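PDB 5V4A: glycosyltransferase (duf1792) from Streptococcus sanguinis, which is a glycosyltransferase of the GT-D fold that binds UDP, the C-terminal part of a longer protein probably serving the accessory Sec system that exports a serine-rich repeat protein. Local coordinates for residues Phe28-Met33 against Asn86-Asn91; Glu78-Asp83 against Ser111-Arg116; Ile169-Arg174 against Glu181-Ala186. All blocks are in the same frame, centred on the assembly; numbering follows the deposited sequence.

Contact 1: Phe28-Met33 against Asn86-Asn91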
# COMPACT_ATOMS: atom_id res chain seq x y z
N PHE A 28 16.38 9.80 -10.82
CA PHE A 28 17.01 10.29 -12.04
C PHE A 28 16.53 9.44 -13.20
O PHE A 28 16.59 8.21 -13.12
CB PHE A 28 18.53 10.25 -11.93
CG PHE A 28 19.06 11.24 -10.96
CD1 PHE A 28 19.26 10.89 -9.64
CD2 PHE A 28 19.34 12.54 -11.37
CE1 PHE A 28 19.74 11.82 -8.73
CE2 PHE A 28 19.81 13.47 -10.49
CZ PHE A 28 20.02 13.11 -9.16
N GLY A 29 16.03 10.09 -14.25
CA GLY A 29 15.60 9.39 -15.43
C GLY A 29 16.39 9.80 -16.66
O GLY A 29 17.48 10.37 -16.54
N ASP A 30 15.85 9.50 -17.84
CA ASP A 30 16.58 9.74 -19.08
C ASP A 30 16.79 11.22 -19.35
O ASP A 30 17.79 11.59 -19.96
CB ASP A 30 15.84 9.06 -20.24
CG ASP A 30 14.36 9.40 -20.26
OD1 ASP A 30 13.64 9.02 -19.30
OD2 ASP A 30 13.91 10.03 -21.23
N GLY A 31 15.88 12.08 -18.89
CA GLY A 31 16.05 13.50 -19.12
C GLY A 31 17.19 14.10 -18.33
O GLY A 31 17.83 15.06 -18.77
N GLU A 32 17.44 13.57 -17.12
CA GLU A 32 18.57 14.05 -16.33
C GLU A 32 19.90 13.61 -16.94
O GLU A 32 20.86 14.40 -17.01
CB GLU A 32 18.44 13.56 -14.89
CG GLU A 32 17.39 14.30 -14.09
CD GLU A 32 15.99 14.13 -14.63
OE1 GLU A 32 15.51 12.97 -14.71
OE2 GLU A 32 15.34 15.16 -14.94
N MET A 33 19.97 12.36 -17.39
CA MET A 33 21.18 11.89 -18.07
C MET A 33 21.41 12.68 -19.36
O MET A 33 22.56 12.90 -19.75
CB MET A 33 21.10 10.39 -18.33
CG MET A 33 22.18 9.87 -19.22
SD MET A 33 23.83 10.18 -18.51
CE MET A 33 23.75 9.27 -16.97
N ASN A 86 12.25 -0.81 -26.55
CA ASN A 86 12.98 -0.26 -27.69
C ASN A 86 13.70 1.04 -27.33
O ASN A 86 14.80 1.30 -27.82
CB ASN A 86 12.03 -0.05 -28.86
CG ASN A 86 11.60 -1.35 -29.51
OD1 ASN A 86 12.37 -2.31 -29.59
ND2 ASN A 86 10.35 -1.41 -29.95
N PHE A 87 13.08 1.87 -26.48
CA PHE A 87 13.71 3.14 -26.12
C PHE A 87 14.97 2.93 -25.30
O PHE A 87 16.03 3.49 -25.62
CB PHE A 87 12.75 4.03 -25.35
CG PHE A 87 13.43 5.21 -24.70
CD1 PHE A 87 13.85 6.29 -25.45
CD2 PHE A 87 13.70 5.20 -23.33
CE1 PHE A 87 14.52 7.37 -24.85
CE2 PHE A 87 14.35 6.27 -22.73
CZ PHE A 87 14.76 7.35 -23.49
N TRP A 88 14.88 2.16 -24.21
CA TRP A 88 16.04 1.97 -23.35
C TRP A 88 17.12 1.15 -24.04
O TRP A 88 18.31 1.48 -23.95
CB TRP A 88 15.62 1.29 -22.04
CG TRP A 88 14.70 2.10 -21.20
CD1 TRP A 88 13.37 1.87 -20.97
CD2 TRP A 88 15.03 3.28 -20.45
NE1 TRP A 88 12.86 2.83 -20.14
CE2 TRP A 88 13.86 3.71 -19.80
CE3 TRP A 88 16.20 4.02 -20.28
CZ2 TRP A 88 13.82 4.84 -18.99
CZ3 TRP A 88 16.16 5.14 -19.46
CH2 TRP A 88 14.99 5.54 -18.83
N SER A 89 16.73 0.08 -24.73
CA SER A 89 17.69 -0.91 -25.21
C SER A 89 18.34 -0.53 -26.53
O SER A 89 19.44 -1.02 -26.82
CB SER A 89 17.00 -2.27 -25.33
OG SER A 89 17.58 -3.05 -26.36
N LEU A 90 17.70 0.31 -27.33
CA LEU A 90 18.25 0.70 -28.62
C LEU A 90 18.54 2.19 -28.72
O LEU A 90 19.16 2.61 -29.71
CB LEU A 90 17.29 0.29 -29.75
CG LEU A 90 16.97 -1.21 -29.79
CD1 LEU A 90 16.03 -1.52 -30.93
CD2 LEU A 90 18.26 -2.00 -29.93
N ASN A 91 18.12 2.99 -27.75
CA ASN A 91 18.32 4.44 -27.78
C ASN A 91 19.09 4.95 -26.57
O ASN A 91 20.16 5.54 -26.73
CB ASN A 91 16.95 5.14 -27.91
CG ASN A 91 17.07 6.59 -28.30
OD1 ASN A 91 18.16 7.08 -28.62
ND2 ASN A 91 15.94 7.30 -28.30
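Asp30 and Trp88 mark the closest approach of the two backbones, and the 8.9 Å from the CA of Asp30 to the CA of Trp88 is wide enough that side chains alone make the contact. Residues 28-33 pass from a loop into the first turn of helix 30-36, with Gly29 as its N-cap; residues 86-91 belong to helix 82-103, which widens into a pi-type turn at 88-91. The entering loop is braced from within, for Glu32 OE1 accepts the N-H of Gly29 at 3.0 Å through its anti lone pair. Asp30 supplies nearly all of its segment's share. Its CB points toward helix 82-103 and reaches CZ of Phe87 at 3.8 Å, in the plane of that ring. A chi1 of 49° sets the carboxylate between the backbone N and carbonyl carbon of Asp30, and its two oxygens divide between the aromatic partners: OD2 is 3.6 Å from Phe87 CZ, OD1 3.8 Å from Trp88 CH2. The carboxylate plane stands 73° from the phenyl ring and 86° from the indole. The two rings brace each other, since Phe87 CD2 sits 3.7 Å above the centre of the Trp88 face. From residues 86-91 the acid meets ring carbons and no polar donor, while His92 also touches it; the rings probably limit how the carboxylate, about 6 Å (nearest atoms) from the bound UDP, can turn.

Contact 2: Glu78-Asp83 against Ser111-Arg116. With UDP (uridine-5'-diphosphate), chain C.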
# COMPACT_ATOMS: atom_id res chain seq x y z
N GLU A 78 12.06 -7.19 -20.12
CA GLU A 78 10.81 -7.88 -20.44
C GLU A 78 9.64 -7.44 -19.58
O GLU A 78 8.49 -7.77 -19.89
CB GLU A 78 10.99 -9.40 -20.28
CG GLU A 78 12.34 -9.93 -20.73
CD GLU A 78 13.38 -9.85 -19.63
OE1 GLU A 78 14.59 -9.89 -19.94
OE2 GLU A 78 12.98 -9.73 -18.45
N ARG A 79 9.90 -6.72 -18.49
CA ARG A 79 8.84 -6.22 -17.63
C ARG A 79 8.05 -5.09 -18.26
O ARG A 79 6.96 -4.76 -17.78
CB ARG A 79 9.44 -5.75 -16.31
CG ARG A 79 9.91 -6.88 -15.42
CD ARG A 79 10.76 -6.37 -14.29
NE ARG A 79 12.00 -5.78 -14.78
CZ ARG A 79 12.84 -5.08 -14.02
NH1 ARG A 79 12.58 -4.89 -12.74
NH2 ARG A 79 13.94 -4.57 -14.55
N TYR A 80 8.56 -4.48 -19.32
CA TYR A 80 8.02 -3.24 -19.83
C TYR A 80 7.41 -3.43 -21.22
O TYR A 80 7.62 -4.45 -21.88
CB TYR A 80 9.10 -2.16 -19.86
CG TYR A 80 9.80 -2.00 -18.52
CD1 TYR A 80 9.13 -1.47 -17.43
CD2 TYR A 80 11.12 -2.42 -18.35
CE1 TYR A 80 9.76 -1.32 -16.23
CE2 TYR A 80 11.76 -2.27 -17.14
CZ TYR A 80 11.07 -1.72 -16.08
OH TYR A 80 11.68 -1.58 -14.86
N SER A 81 6.63 -2.43 -21.62
CA SER A 81 6.05 -2.43 -22.96
C SER A 81 7.16 -2.41 -24.01
O SER A 81 8.27 -1.93 -23.77
CB SER A 81 5.14 -1.22 -23.14
OG SER A 81 5.90 -0.02 -23.28
N ILE A 82 6.84 -2.94 -25.20
CA ILE A 82 7.83 -3.04 -26.27
C ILE A 82 8.33 -1.66 -26.67
O ILE A 82 9.49 -1.50 -27.08
CB ILE A 82 7.26 -3.83 -27.46
CG1 ILE A 82 8.37 -4.23 -28.43
CG2 ILE A 82 6.18 -3.04 -28.18
CD1 ILE A 82 9.44 -5.11 -27.79
N ASP A 83 7.48 -0.64 -26.58
CA ASP A 83 7.93 0.72 -26.87
C ASP A 83 9.00 1.15 -25.89
O ASP A 83 10.02 1.72 -26.28
CB ASP A 83 6.75 1.69 -26.81
CG ASP A 83 5.88 1.63 -28.05
OD1 ASP A 83 6.34 1.05 -29.07
OD2 ASP A 83 4.75 2.17 -28.01
N SER A 111 14.22 2.76 -7.37
CA SER A 111 13.70 2.76 -8.74
C SER A 111 13.07 4.10 -9.08
O SER A 111 12.14 4.54 -8.40
CB SER A 111 12.69 1.63 -8.96
OG SER A 111 12.12 1.72 -10.26
N THR A 112 13.55 4.74 -10.15
CA THR A 112 12.95 6.00 -10.59
C THR A 112 11.52 5.80 -11.05
O THR A 112 10.72 6.74 -11.00
CB THR A 112 13.81 6.59 -11.72
OG1 THR A 112 15.03 7.08 -11.15
CG2 THR A 112 13.10 7.72 -12.45
N PHE A 113 11.15 4.58 -11.39
CA PHE A 113 9.79 4.29 -11.83
C PHE A 113 8.80 4.18 -10.66
O PHE A 113 7.68 3.72 -10.88
CB PHE A 113 9.78 2.99 -12.65
CG PHE A 113 10.72 3.01 -13.86
CD1 PHE A 113 11.02 4.20 -14.51
CD2 PHE A 113 11.29 1.84 -14.33
CE1 PHE A 113 11.87 4.21 -15.60
CE2 PHE A 113 12.13 1.84 -15.44
CZ PHE A 113 12.43 3.03 -16.07
N ILE A 114 9.16 4.61 -9.44
CA ILE A 114 8.14 4.72 -8.40
C ILE A 114 7.14 5.81 -8.76
O ILE A 114 6.00 5.79 -8.28
CB ILE A 114 8.77 5.00 -7.01
CG1 ILE A 114 9.60 6.30 -7.03
CG2 ILE A 114 9.58 3.81 -6.54
CD1 ILE A 114 9.91 6.83 -5.63
N SER A 115 7.56 6.79 -9.55
CA SER A 115 6.68 7.76 -10.19
C SER A 115 5.97 7.21 -11.43
O SER A 115 5.02 7.86 -11.90
CB SER A 115 7.47 9.02 -10.55
OG SER A 115 8.22 8.79 -11.70
N ARG A 116 6.47 6.14 -12.05
CA ARG A 116 5.99 5.68 -13.36
C ARG A 116 5.42 4.26 -13.26
O ARG A 116 5.94 3.32 -13.88
CB ARG A 116 7.10 5.73 -14.40
CG ARG A 116 7.91 7.05 -14.45
CD ARG A 116 7.02 8.23 -14.82
NE ARG A 116 6.22 7.94 -16.01
CZ ARG A 116 6.31 8.61 -17.17
NH1 ARG A 116 7.17 9.62 -17.32
NH2 ARG A 116 5.54 8.26 -18.19
N1 UDP C . 8.21 20.46 -14.70
C2 UDP C . 7.95 21.74 -14.28
N3 UDP C . 8.93 22.66 -14.55
C4 UDP C . 10.14 22.43 -15.19
C5 UDP C . 10.35 21.07 -15.58
C6 UDP C . 9.40 20.14 -15.32
O2 UDP C . 6.91 22.06 -13.71
O4 UDP C . 10.94 23.36 -15.35
C1' UDP C . 7.21 19.41 -14.37
C2' UDP C . 6.35 18.87 -15.50
O2' UDP C . 5.30 19.78 -15.84
C3' UDP C . 5.85 17.56 -14.86
C4' UDP C . 7.01 17.15 -13.92
O4' UDP C . 7.90 18.29 -13.88
O3' UDP C . 4.70 17.75 -14.05
C5' UDP C . 7.76 15.90 -14.31
O5' UDP C . 8.93 15.68 -13.49
PA UDP C . 9.94 14.50 -13.83
O1A UDP C . 10.66 14.76 -15.14
O2A UDP C . 10.77 14.31 -12.61
O3A UDP C . 8.97 13.21 -14.08
PB UDP C . 9.23 11.64 -14.16
O1B UDP C . 10.73 11.52 -13.86
O2B UDP C . 8.95 11.32 -15.65
O3B UDP C . 8.38 10.89 -13.18
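Tyr80 and Phe113, which account for the buried surface almost equally, meet as an offset edge-to-face pair: the edge of Phe113 addresses the face of Tyr80, with ring centroids 5.5 Å apart and planes at 79°. The touching edge is the CD2-CE2 side of Phe113. Its CE2 comes 3.8 Å from Tyr80 CZ, while Tyr80 OH lies in the plane of the Phe113 ring, 3.5 Å from CD2. CB of Phe113 points toward residues 78-83, and with CG anti to the carbonyl carbon (chi1 -56°) that edge meets Tyr80. The phenol oxygen does not rely on the ring for its polar needs, being hydrogen-bonded to the carbonyl of Asp72; it also stands over the guanidinium face of Arg79, which forms a salt bridge with the Asp72 carboxylate. Behind Phe113 the chain folds into an ST turn, in which Ser111 OG accepts the Phe113 N-H at 3.2 Å. Just beyond come two residues that bind UDP. Ser115 OG is hydrogen-bonded to O3B of UDP at 2.6 Å, and Arg116 NH1 gives an in-plane N-H to O2B of UDP at 3.0 Å, while Glu227 and Glu248 hold its NE and NH2. The chemistry changes within a few residues, from aromatic packing on one flank of the turn to hydrogen bonds on the beta-phosphate, where the positive guanidinium probably helps offset the phosphate charge.

Contact 3: Ile169-Arg174 against Glu181-Ala186. With UDP (uridine-5'-diphosphate), chain C.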
# COMPACT_ATOMS: atom_id res chain seq x y z
N ILE A 169 3.12 25.72 -3.98
CA ILE A 169 4.03 26.72 -4.51
C ILE A 169 4.11 26.45 -6.00
O ILE A 169 4.58 25.38 -6.40
CB ILE A 169 5.43 26.59 -3.87
CG1 ILE A 169 5.39 26.72 -2.34
CG2 ILE A 169 6.41 27.58 -4.50
CD1 ILE A 169 5.03 28.06 -1.82
N ILE A 170 3.65 27.40 -6.82
CA ILE A 170 3.58 27.24 -8.27
C ILE A 170 4.81 27.86 -8.92
O ILE A 170 5.13 29.03 -8.66
CB ILE A 170 2.30 27.88 -8.84
CG1 ILE A 170 1.03 27.25 -8.25
CG2 ILE A 170 2.30 27.76 -10.35
CD1 ILE A 170 1.00 25.72 -8.20
N CYS A 171 5.49 27.09 -9.78
CA CYS A 171 6.79 27.41 -10.35
C CYS A 171 6.69 27.51 -11.86
O CYS A 171 5.62 27.21 -12.41
CB CYS A 171 7.79 26.33 -9.95
SG CYS A 171 7.89 26.12 -8.17
N PRO A 172 7.74 27.93 -12.58
CA PRO A 172 7.69 27.84 -14.05
C PRO A 172 7.50 26.40 -14.50
O PRO A 172 8.10 25.46 -13.96
CB PRO A 172 9.06 28.38 -14.49
CG PRO A 172 9.47 29.30 -13.40
CD PRO A 172 8.95 28.66 -12.13
N SER A 173 6.65 26.23 -15.52
CA SER A 173 6.39 24.92 -16.11
C SER A 173 7.59 24.36 -16.86
O SER A 173 7.66 23.15 -17.10
CB SER A 173 5.18 24.99 -17.04
OG SER A 173 5.42 25.90 -18.09
N ARG A 174 8.52 25.23 -17.26
CA ARG A 174 9.74 24.81 -17.92
C ARG A 174 10.84 25.76 -17.45
O ARG A 174 10.56 26.87 -17.02
CB ARG A 174 9.61 24.87 -19.45
CG ARG A 174 9.37 26.27 -19.97
CD ARG A 174 9.03 26.23 -21.46
NE ARG A 174 9.14 27.54 -22.11
CZ ARG A 174 10.28 28.05 -22.59
NH1 ARG A 174 11.41 27.35 -22.51
NH2 ARG A 174 10.28 29.25 -23.16
N GLU A 181 16.55 29.38 -6.23
CA GLU A 181 16.73 29.97 -4.90
C GLU A 181 15.45 30.62 -4.42
O GLU A 181 15.11 30.55 -3.24
CB GLU A 181 17.88 30.97 -4.90
CG GLU A 181 19.27 30.35 -5.01
CD GLU A 181 19.57 29.35 -3.90
OE1 GLU A 181 19.15 29.58 -2.73
OE2 GLU A 181 20.21 28.32 -4.20
N ALA A 182 14.69 31.22 -5.35
CA ALA A 182 13.41 31.81 -4.99
C ALA A 182 12.40 30.74 -4.61
O ALA A 182 11.58 30.94 -3.70
CB ALA A 182 12.87 32.66 -6.14
N ILE A 183 12.44 29.59 -5.30
CA ILE A 183 11.57 28.48 -4.94
C ILE A 183 11.92 27.98 -3.54
O ILE A 183 11.03 27.77 -2.71
CB ILE A 183 11.65 27.35 -5.98
CG1 ILE A 183 11.10 27.82 -7.33
CG2 ILE A 183 10.83 26.14 -5.53
CD1 ILE A 183 11.51 26.93 -8.51
N LYS A 184 13.22 27.81 -3.26
CA LYS A 184 13.65 27.40 -1.92
C LYS A 184 13.20 28.40 -0.87
O LYS A 184 12.76 28.01 0.22
CB LYS A 184 15.17 27.23 -1.88
CG LYS A 184 15.64 25.88 -2.38
CD LYS A 184 17.04 25.54 -1.95
CE LYS A 184 18.06 26.16 -2.84
NZ LYS A 184 19.44 25.76 -2.41
N GLN A 185 13.29 29.69 -1.19
CA GLN A 185 12.86 30.69 -0.23
C GLN A 185 11.37 30.56 0.06
O GLN A 185 10.94 30.66 1.21
CB GLN A 185 13.19 32.08 -0.75
CG GLN A 185 12.75 33.21 0.14
CD GLN A 185 13.48 34.49 -0.18
OE1 GLN A 185 13.85 34.73 -1.33
NE2 GLN A 185 13.69 35.32 0.84
N ALA A 186 10.58 30.29 -0.98
CA ALA A 186 9.15 30.08 -0.77
C ALA A 186 8.91 28.86 0.09
O ALA A 186 8.04 28.88 0.97
CB ALA A 186 8.43 29.95 -2.11
N1 UDP C . 8.21 20.46 -14.70
C2 UDP C . 7.95 21.74 -14.28
N3 UDP C . 8.93 22.66 -14.55
C4 UDP C . 10.14 22.43 -15.19
C5 UDP C . 10.35 21.07 -15.58
C6 UDP C . 9.40 20.14 -15.32
O2 UDP C . 6.91 22.06 -13.71
O4 UDP C . 10.94 23.36 -15.35
C1' UDP C . 7.21 19.41 -14.37
C2' UDP C . 6.35 18.87 -15.50
O2' UDP C . 5.30 19.78 -15.84
C3' UDP C . 5.85 17.56 -14.86
C4' UDP C . 7.01 17.15 -13.92
O4' UDP C . 7.90 18.29 -13.88
O3' UDP C . 4.70 17.75 -14.05
C5' UDP C . 7.76 15.90 -14.31
O5' UDP C . 8.93 15.68 -13.49
PA UDP C . 9.94 14.50 -13.83
O1A UDP C . 10.66 14.76 -15.14
O2A UDP C . 10.77 14.31 -12.61
O3A UDP C . 8.97 13.21 -14.08
PB UDP C . 9.23 11.64 -14.16
O1B UDP C . 10.73 11.52 -13.86
O2B UDP C . 8.95 11.32 -15.65
O3B UDP C . 8.38 10.89 -13.18
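This is a buried, wholly apolar strand-to-helix contact within a beta-alpha-beta unit of the five-stranded parallel sheet: strand 165-171 ends at the nucleotide pocket, and helix 180-190 packs back over it. Two pairs show the register. The CA atoms of Ile169 and Ala186 are 7.2 Å apart and those of Cys171 and Ile183 7.3 Å, so strand and helix keep an even spacing while running in opposite directions. Strand alternation puts Ile169 and Cys171 on the side facing the helix. In the first pair the methyl of Ala186 is straddled by two branches of one isoleucine, with Ile169 CD1 and Ile169 CG2 each 3.9 Å from Ala186 CB. The second pair is built on sulfur. Cys171 SG lies alongside the longer branch of Ile183, 3.7 Å from both CG1 and CD1, and Ile183 CG2 follows at 4.0 Å. An extended chi2 of 163° carries that CD1 forward, so the end of Ile183 comes nearer to the strand than its CB direction alone would suggest. Immediately after the strand, the carbonyl of Pro172 accepts N3-H of the uracil at 3.0 Å with an angle of 167°, a nearly straight bond to the imide N-H, consistent with recognition of uracil. Laterally, Ile169 and Cys171 continue the backbone ladder to strand 142-148, Ile170 pairs with strand 267-270, and Ile183 also touches Val146 on the central strand. The helix also meets helix 201-213, where Ile183 and Lys184 touch Leu207 and Lys184 forms a salt bridge with Asp210.

How the contacts relate
Contacts 1 and 2, centres 11 Å apart, share helix 82-103; segments 28-33, 78-83, 86-91 and 111-116 alternate between them, the first following strand 24-27 and the last starting at the end of strand 110-111 of the three-stranded sheet. They join directly, Phe28 O lying 2.8 Å from Thr112 OG1 in a probable hydrogen bond and Trp88 CZ2 packing 3.7 Å from Phe113 CZ. Contact 3 follows later in sequence, on the separate five-stranded sheet, with its centre 27 Å from that of contact 1 and 29 Å from that of contact 2. UDP spans the interval: segment 111-116 takes its beta-phosphate and segment 169-174 its uracil, so both sheets contribute to one nucleotide site.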